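Local coordinates for protein U4/U6 snRNA-associated-splicing factor PRP24 (Saccharomyces cerevisiae, PDB 4N0T) that binds U6 snRNA, promotes its annealing with U4 snRNA and serves as a recycling factor of the spliceosome, at residues E7-L12 / R52-R57; L278-C283 / I324-D329. All blocks are in the same frame, centred on the assembly; numbering follows the deposited sequence.

Contact 1: residues E7-L12 / R52-R57; sequences ELTTVL and RIEFAR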
loop_
_atom_site.group_PDB
_atom_site.type_symbol
_atom_site.label_atom_id
_atom_site.label_comp_id
_atom_site.label_asym_id
_atom_site.label_seq_id
_atom_site.Cartn_x
_atom_site.Cartn_y
_atom_site.Cartn_z
ATOM N N GLU A 7 -15.974 3.712 11.585
ATOM C CA GLU A 7 -17.360 3.968 11.210
ATOM C C GLU A 7 -18.246 4.189 12.428
ATOM O O GLU A 7 -19.099 5.091 12.443
ATOM C CB GLU A 7 -17.914 2.800 10.389
ATOM C CG GLU A 7 -19.413 2.928 10.126
ATOM C CD GLU A 7 -19.956 1.891 9.163
ATOM O OE1 GLU A 7 -19.711 2.026 7.942
ATOM O OE2 GLU A 7 -20.647 0.951 9.623
ATOM N N LEU A 8 -18.040 3.362 13.449
ATOM C CA LEU A 8 -18.877 3.411 14.646
ATOM C C LEU A 8 -19.012 4.817 15.217
ATOM O O LEU A 8 -20.085 5.205 15.681
ATOM C CB LEU A 8 -18.328 2.464 15.719
ATOM C CG LEU A 8 -19.237 2.292 16.940
ATOM C CD1 LEU A 8 -20.525 1.588 16.538
ATOM C CD2 LEU A 8 -18.525 1.547 18.074
ATOM N N THR A 9 -17.940 5.600 15.167
ATOM C CA THR A 9 -17.996 6.929 15.758
ATOM C C THR A 9 -18.117 8.055 14.731
ATOM O O THR A 9 -17.937 9.224 15.068
ATOM C CB THR A 9 -16.789 7.200 16.668
ATOM O OG1 THR A 9 -15.592 7.251 15.877
ATOM C CG2 THR A 9 -16.663 6.106 17.719
ATOM N N THR A 10 -18.439 7.700 13.493
ATOM C CA THR A 10 -18.494 8.698 12.425
ATOM C C THR A 10 -19.937 9.030 12.039
ATOM O O THR A 10 -20.789 8.135 11.882
ATOM C CB THR A 10 -17.723 8.230 11.182
ATOM O OG1 THR A 10 -16.373 7.935 11.563
ATOM C CG2 THR A 10 -17.703 9.313 10.111
ATOM N N VAL A 11 -20.202 10.313 11.881
ATOM C CA VAL A 11 -21.521 10.746 11.441
ATOM C C VAL A 11 -21.430 11.497 10.127
ATOM O O VAL A 11 -20.370 12.040 9.769
ATOM C CB VAL A 11 -22.228 11.643 12.482
ATOM C CG1 VAL A 11 -22.339 10.902 13.812
ATOM C CG2 VAL A 11 -21.478 12.951 12.665
ATOM N N LEU A 12 -22.563 11.538 9.434
ATOM C CA LEU A 12 -22.714 12.257 8.181
ATOM C C LEU A 12 -23.628 13.443 8.448
ATOM O O LEU A 12 -24.674 13.277 9.076
ATOM C CB LEU A 12 -23.395 11.345 7.163
ATOM C CG LEU A 12 -23.754 11.974 5.811
ATOM C CD1 LEU A 12 -22.491 12.352 5.089
ATOM C CD2 LEU A 12 -24.597 11.032 4.958
ATOM N N ARG A 52 -18.314 14.879 6.958
ATOM C CA ARG A 52 -18.073 13.641 7.668
ATOM C C ARG A 52 -17.352 14.029 8.947
ATOM O O ARG A 52 -16.354 14.747 8.902
ATOM C CB ARG A 52 -17.177 12.722 6.823
ATOM C CG ARG A 52 -16.664 11.505 7.546
ATOM C CD ARG A 52 -15.672 10.760 6.651
ATOM N NE ARG A 52 -15.195 9.536 7.270
ATOM C CZ ARG A 52 -14.167 9.485 8.107
ATOM N NH1 ARG A 52 -13.513 10.594 8.407
ATOM N NH2 ARG A 52 -13.787 8.328 8.630
ATOM N N ILE A 53 -17.866 13.588 10.092
ATOM C CA ILE A 53 -17.227 13.912 11.366
ATOM C C ILE A 53 -16.942 12.623 12.114
ATOM O O ILE A 53 -17.864 11.859 12.446
ATOM C CB ILE A 53 -18.101 14.852 12.246
ATOM C CG1 ILE A 53 -18.505 16.102 11.467
ATOM C CG2 ILE A 53 -17.343 15.260 13.517
ATOM C CD1 ILE A 53 -19.533 16.955 12.218
ATOM N N GLU A 54 -15.659 12.358 12.352
ATOM C CA GLU A 54 -15.265 11.181 13.105
ATOM C C GLU A 54 -15.003 11.615 14.543
ATOM O O GLU A 54 -14.084 12.403 14.803
ATOM C CB GLU A 54 -14.016 10.541 12.503
ATOM C CG GLU A 54 -13.585 9.291 13.249
ATOM C CD GLU A 54 -12.351 8.650 12.656
ATOM O OE1 GLU A 54 -11.898 9.104 11.581
ATOM O OE2 GLU A 54 -11.837 7.688 13.266
ATOM N N PHE A 55 -15.819 11.120 15.470
ATOM C CA PHE A 55 -15.676 11.470 16.882
ATOM C C PHE A 55 -14.724 10.509 17.570
ATOM O O PHE A 55 -14.556 9.378 17.128
ATOM C CB PHE A 55 -17.041 11.460 17.581
ATOM C CG PHE A 55 -17.869 12.663 17.262
ATOM C CD1 PHE A 55 -17.707 13.841 17.984
ATOM C CD2 PHE A 55 -18.784 12.635 16.221
ATOM C CE1 PHE A 55 -18.458 14.977 17.683
ATOM C CE2 PHE A 55 -19.532 13.754 15.911
ATOM C CZ PHE A 55 -19.372 14.932 16.644
ATOM N N ALA A 56 -14.096 10.977 18.644
ATOM C CA ALA A 56 -13.222 10.123 19.440
ATOM C C ALA A 56 -13.981 8.930 20.015
ATOM O O ALA A 56 -13.457 7.817 20.062
ATOM C CB ALA A 56 -12.583 10.923 20.556
ATOM N N ARG A 57 -15.211 9.166 20.459
ATOM C CA ARG A 57 -16.005 8.125 21.116
ATOM C C ARG A 57 -17.453 8.113 20.638
ATOM O O ARG A 57 -17.946 9.120 20.130
ATOM C CB ARG A 57 -15.957 8.310 22.641
ATOM C CG ARG A 57 -14.567 8.125 23.243
ATOM C CD ARG A 57 -14.574 8.312 24.754
ATOM N NE ARG A 57 -14.583 9.721 25.142
ATOM C CZ ARG A 57 -13.538 10.537 25.021
ATOM N NH1 ARG A 57 -12.394 10.092 24.508
ATOM N NH2 ARG A 57 -13.636 11.803 25.410
#

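Contact 2: residues L278-C283 / I324-D329; sequences LETLIC and IIIFRD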
loop_
_atom_site.group_PDB
_atom_site.type_symbol
_atom_site.label_atom_id
_atom_site.label_comp_id
_atom_site.label_asym_id
_atom_site.label_seq_id
_atom_site.Cartn_x
_atom_site.Cartn_y
_atom_site.Cartn_z
ATOM N N LEU A 278 27.654 3.482 -4.097
ATOM C CA LEU A 278 27.061 4.629 -3.414
ATOM C C LEU A 278 27.020 5.872 -4.298
ATOM O O LEU A 278 26.113 6.703 -4.185
ATOM C CB LEU A 278 27.809 4.926 -2.107
ATOM C CG LEU A 278 27.619 3.909 -0.974
ATOM C CD1 LEU A 278 28.309 4.354 0.308
ATOM C CD2 LEU A 278 26.142 3.629 -0.705
ATOM N N GLU A 279 28.001 6.003 -5.182
ATOM C CA GLU A 279 28.086 7.209 -5.995
ATOM C C GLU A 279 27.068 7.203 -7.141
ATOM O O GLU A 279 26.903 8.210 -7.820
ATOM C CB GLU A 279 29.517 7.435 -6.502
ATOM C CG GLU A 279 30.009 6.428 -7.527
ATOM C CD GLU A 279 31.453 6.686 -7.929
ATOM O OE1 GLU A 279 32.189 7.313 -7.130
ATOM O OE2 GLU A 279 31.849 6.269 -9.040
ATOM N N THR A 280 26.372 6.083 -7.336
ATOM C CA THR A 280 25.333 6.013 -8.366
ATOM C C THR A 280 23.931 6.315 -7.815
ATOM O O THR A 280 22.953 6.324 -8.572
ATOM C CB THR A 280 25.286 4.641 -9.063
ATOM O OG1 THR A 280 24.837 3.641 -8.137
ATOM C CG2 THR A 280 26.658 4.258 -9.610
ATOM N N LEU A 281 23.828 6.538 -6.508
ATOM C CA LEU A 281 22.510 6.780 -5.906
ATOM C C LEU A 281 22.379 8.138 -5.224
ATOM O O LEU A 281 23.374 8.761 -4.833
ATOM C CB LEU A 281 22.145 5.663 -4.920
ATOM C CG LEU A 281 22.961 5.474 -3.631
ATOM C CD1 LEU A 281 22.471 6.384 -2.507
ATOM C CD2 LEU A 281 22.920 4.018 -3.175
ATOM N N ILE A 282 21.138 8.585 -5.064
ATOM C CA ILE A 282 20.846 9.734 -4.217
ATOM C C ILE A 282 19.643 9.394 -3.346
ATOM O O ILE A 282 18.914 8.441 -3.629
ATOM C CB ILE A 282 20.504 11.003 -5.034
ATOM C CG1 ILE A 282 19.139 10.854 -5.710
ATOM C CG2 ILE A 282 21.607 11.323 -6.054
ATOM C CD1 ILE A 282 18.691 12.116 -6.446
ATOM N N CYS A 283 19.445 10.162 -2.281
ATOM C CA CYS A 283 18.255 10.016 -1.467
ATOM C C CYS A 283 17.403 11.252 -1.634
ATOM O O CYS A 283 17.930 12.354 -1.802
ATOM C CB CYS A 283 18.629 9.881 0.005
ATOM S SG CYS A 283 19.479 8.324 0.367
ATOM N N ILE A 324 15.498 5.970 -1.852
ATOM C CA ILE A 324 16.763 5.889 -2.561
ATOM C C ILE A 324 16.472 5.752 -4.044
ATOM O O ILE A 324 15.634 4.940 -4.461
ATOM C CB ILE A 324 17.568 4.674 -2.110
ATOM C CG1 ILE A 324 17.998 4.860 -0.650
ATOM C CG2 ILE A 324 18.785 4.468 -3.022
ATOM C CD1 ILE A 324 18.621 3.603 -0.019
ATOM N N ILE A 325 17.144 6.579 -4.841
ATOM C CA ILE A 325 17.040 6.477 -6.288
ATOM C C ILE A 325 18.397 6.042 -6.803
ATOM O O ILE A 325 19.395 6.730 -6.587
ATOM C CB ILE A 325 16.725 7.828 -6.940
ATOM C CG1 ILE A 325 15.626 8.580 -6.176
ATOM C CG2 ILE A 325 16.343 7.610 -8.411
ATOM C CD1 ILE A 325 14.271 7.935 -6.254
ATOM N N ILE A 326 18.449 4.890 -7.460
ATOM C CA ILE A 326 19.720 4.401 -7.982
ATOM C C ILE A 326 19.739 4.685 -9.471
ATOM O O ILE A 326 18.819 4.290 -10.201
ATOM C CB ILE A 326 19.881 2.906 -7.737
ATOM C CG1 ILE A 326 19.718 2.594 -6.248
ATOM C CG2 ILE A 326 21.238 2.430 -8.240
ATOM C CD1 ILE A 326 19.909 1.111 -5.930
ATOM N N PHE A 327 20.757 5.422 -9.911
ATOM C CA PHE A 327 20.879 5.770 -11.320
ATOM C C PHE A 327 21.921 4.868 -11.975
ATOM O O PHE A 327 22.441 3.962 -11.332
ATOM C CB PHE A 327 21.272 7.236 -11.473
ATOM C CG PHE A 327 20.220 8.197 -10.982
ATOM C CD1 PHE A 327 19.089 8.451 -11.745
ATOM C CD2 PHE A 327 20.361 8.841 -9.757
ATOM C CE1 PHE A 327 18.112 9.348 -11.300
ATOM C CE2 PHE A 327 19.384 9.726 -9.296
ATOM C CZ PHE A 327 18.260 9.977 -10.076
ATOM N N ARG A 328 22.238 5.128 -13.240
ATOM C CA ARG A 328 23.112 4.214 -13.984
ATOM C C ARG A 328 24.592 4.579 -13.931
ATOM O O ARG A 328 25.449 3.707 -14.092
ATOM C CB ARG A 328 22.625 4.050 -15.424
ATOM C CG ARG A 328 21.127 3.781 -15.491
ATOM C CD ARG A 328 20.786 2.645 -16.429
ATOM N NE ARG A 328 20.401 1.417 -15.736
ATOM C CZ ARG A 328 19.321 0.699 -16.037
ATOM N NH1 ARG A 328 18.513 1.084 -17.016
ATOM N NH2 ARG A 328 19.048 -0.405 -15.357
ATOM N N ASP A 329 24.899 5.855 -13.701
ATOM C CA ASP A 329 26.278 6.256 -13.409
ATOM C C ASP A 329 26.369 7.409 -12.407
ATOM O O ASP A 329 25.374 8.086 -12.132
ATOM C CB ASP A 329 27.051 6.585 -14.691
ATOM C CG ASP A 329 26.471 7.768 -15.436
ATOM O OD1 ASP A 329 26.705 8.917 -15.005
ATOM O OD2 ASP A 329 25.787 7.548 -16.456
#

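Contact 1: residues E7-L12 / R52-R57
Thr9 and Phe55 grip each other twice at one end of an antiparallel strand pair. The Phe55 N donates to Thr9 O (2.9 Å), reaching it from above the carbonyl plane. Thr9 OG1 returns a bond to Phe55 O (2.7 Å). Its chi1 of 67° turns OG1 toward the carbonyl oxygen of Phe55. With alanine in place of Thr9, Phe55 O is likely to lose its hydroxyl mate, and the Arg57 backbone the methyl CG2 that touches it. Further along, Val11 and Ile53 exchange two backbone bonds. The tightly packed face is that of Val11 and Ile53: Val11 CG2 meets the edge of the Phe55 ring at CE2 (3.9 Å), and Ile53 CG2 sits over one ring face. Helix 58-65 covers Val11 and Phe55. On the face of Thr10, Arg52 and Glu54 the contacts are largely polar. Thr10 CG2 lies over the Arg52 guanidinium, 3.8 Å from Arg52 NE, while Thr10 OG1 bonds Arg6 O. Arg52 NH2 lies 3.6 Å from Glu54 OE1 in a salt bridge. Arg52 also pairs with Asp132, and Glu54 with Arg4. The loose end is at Arg57, whose side chain is exposed. This is the pairing of the first and third strands of an RRM beta sheet, here in RRM 1.

Contact 2: residues L278-C283 / I324-D329
Thr280 and Phe327 meet through the backbone at one end of the strand pair. Three backbone hydrogen bonds join the strands. Phe327 N donates to Thr280 O (2.7 Å). Ile282 and Ile325 then bond each other both ways; the bond from Ile325 N to Ile282 O is 2.8 Å and almost straight, with 174° at the hydrogen. A CA-H...O contact adds to them, from Leu281 CA to Ile325 O (3.2 Å).

Apolar contacts cover both faces. On one, Ile282 CG1 and CD1 both reach Phe327 CE2, each at 3.8 Å, and CD1 lies in the ring plane at its edge. With chi1 at 70°, the CG1 branch of Ile282 swings toward the ring. Ile325 CG2 lies over one face of the same ring. On the other face Leu281 CB packs on Ile324 CG2 (4.0 Å), and Cys283 SG touches Ile324 CG1 (3.9 Å).

Polar side chains serve the ends. Thr280 OG1 bonds Glu277 O, and Asp329 caps the next helix through Phe332 N.

Helix 330-340 covers Ile282 and Phe327, as in other RRMs. Helices 258-270 and 355-365 cover the Leu281, Cys283 and Ile324 face, and strand 311-317 flanks strand 322-327 in the sheet.

How the contacts relate
Contacts 1 and 2 hold the same elements in two different RRMs: the first strand against the third, with the same register of a hydrogen-bonded pair between two non-hydrogen-bonded ones. Their centres are 45 Å apart and they do not touch. Both are mostly buried, and both place a phenylalanine ring under the following helix. The opposite sheet face sets them apart. In contact 1 it is largely charged and polar. In contact 2 it is apolar and covered by helices. The nearest atom of contact 1 is about 4 Å from the bound nucleic acid, that of contact 2 about 11 Å. This agrees with the name occluded RRM.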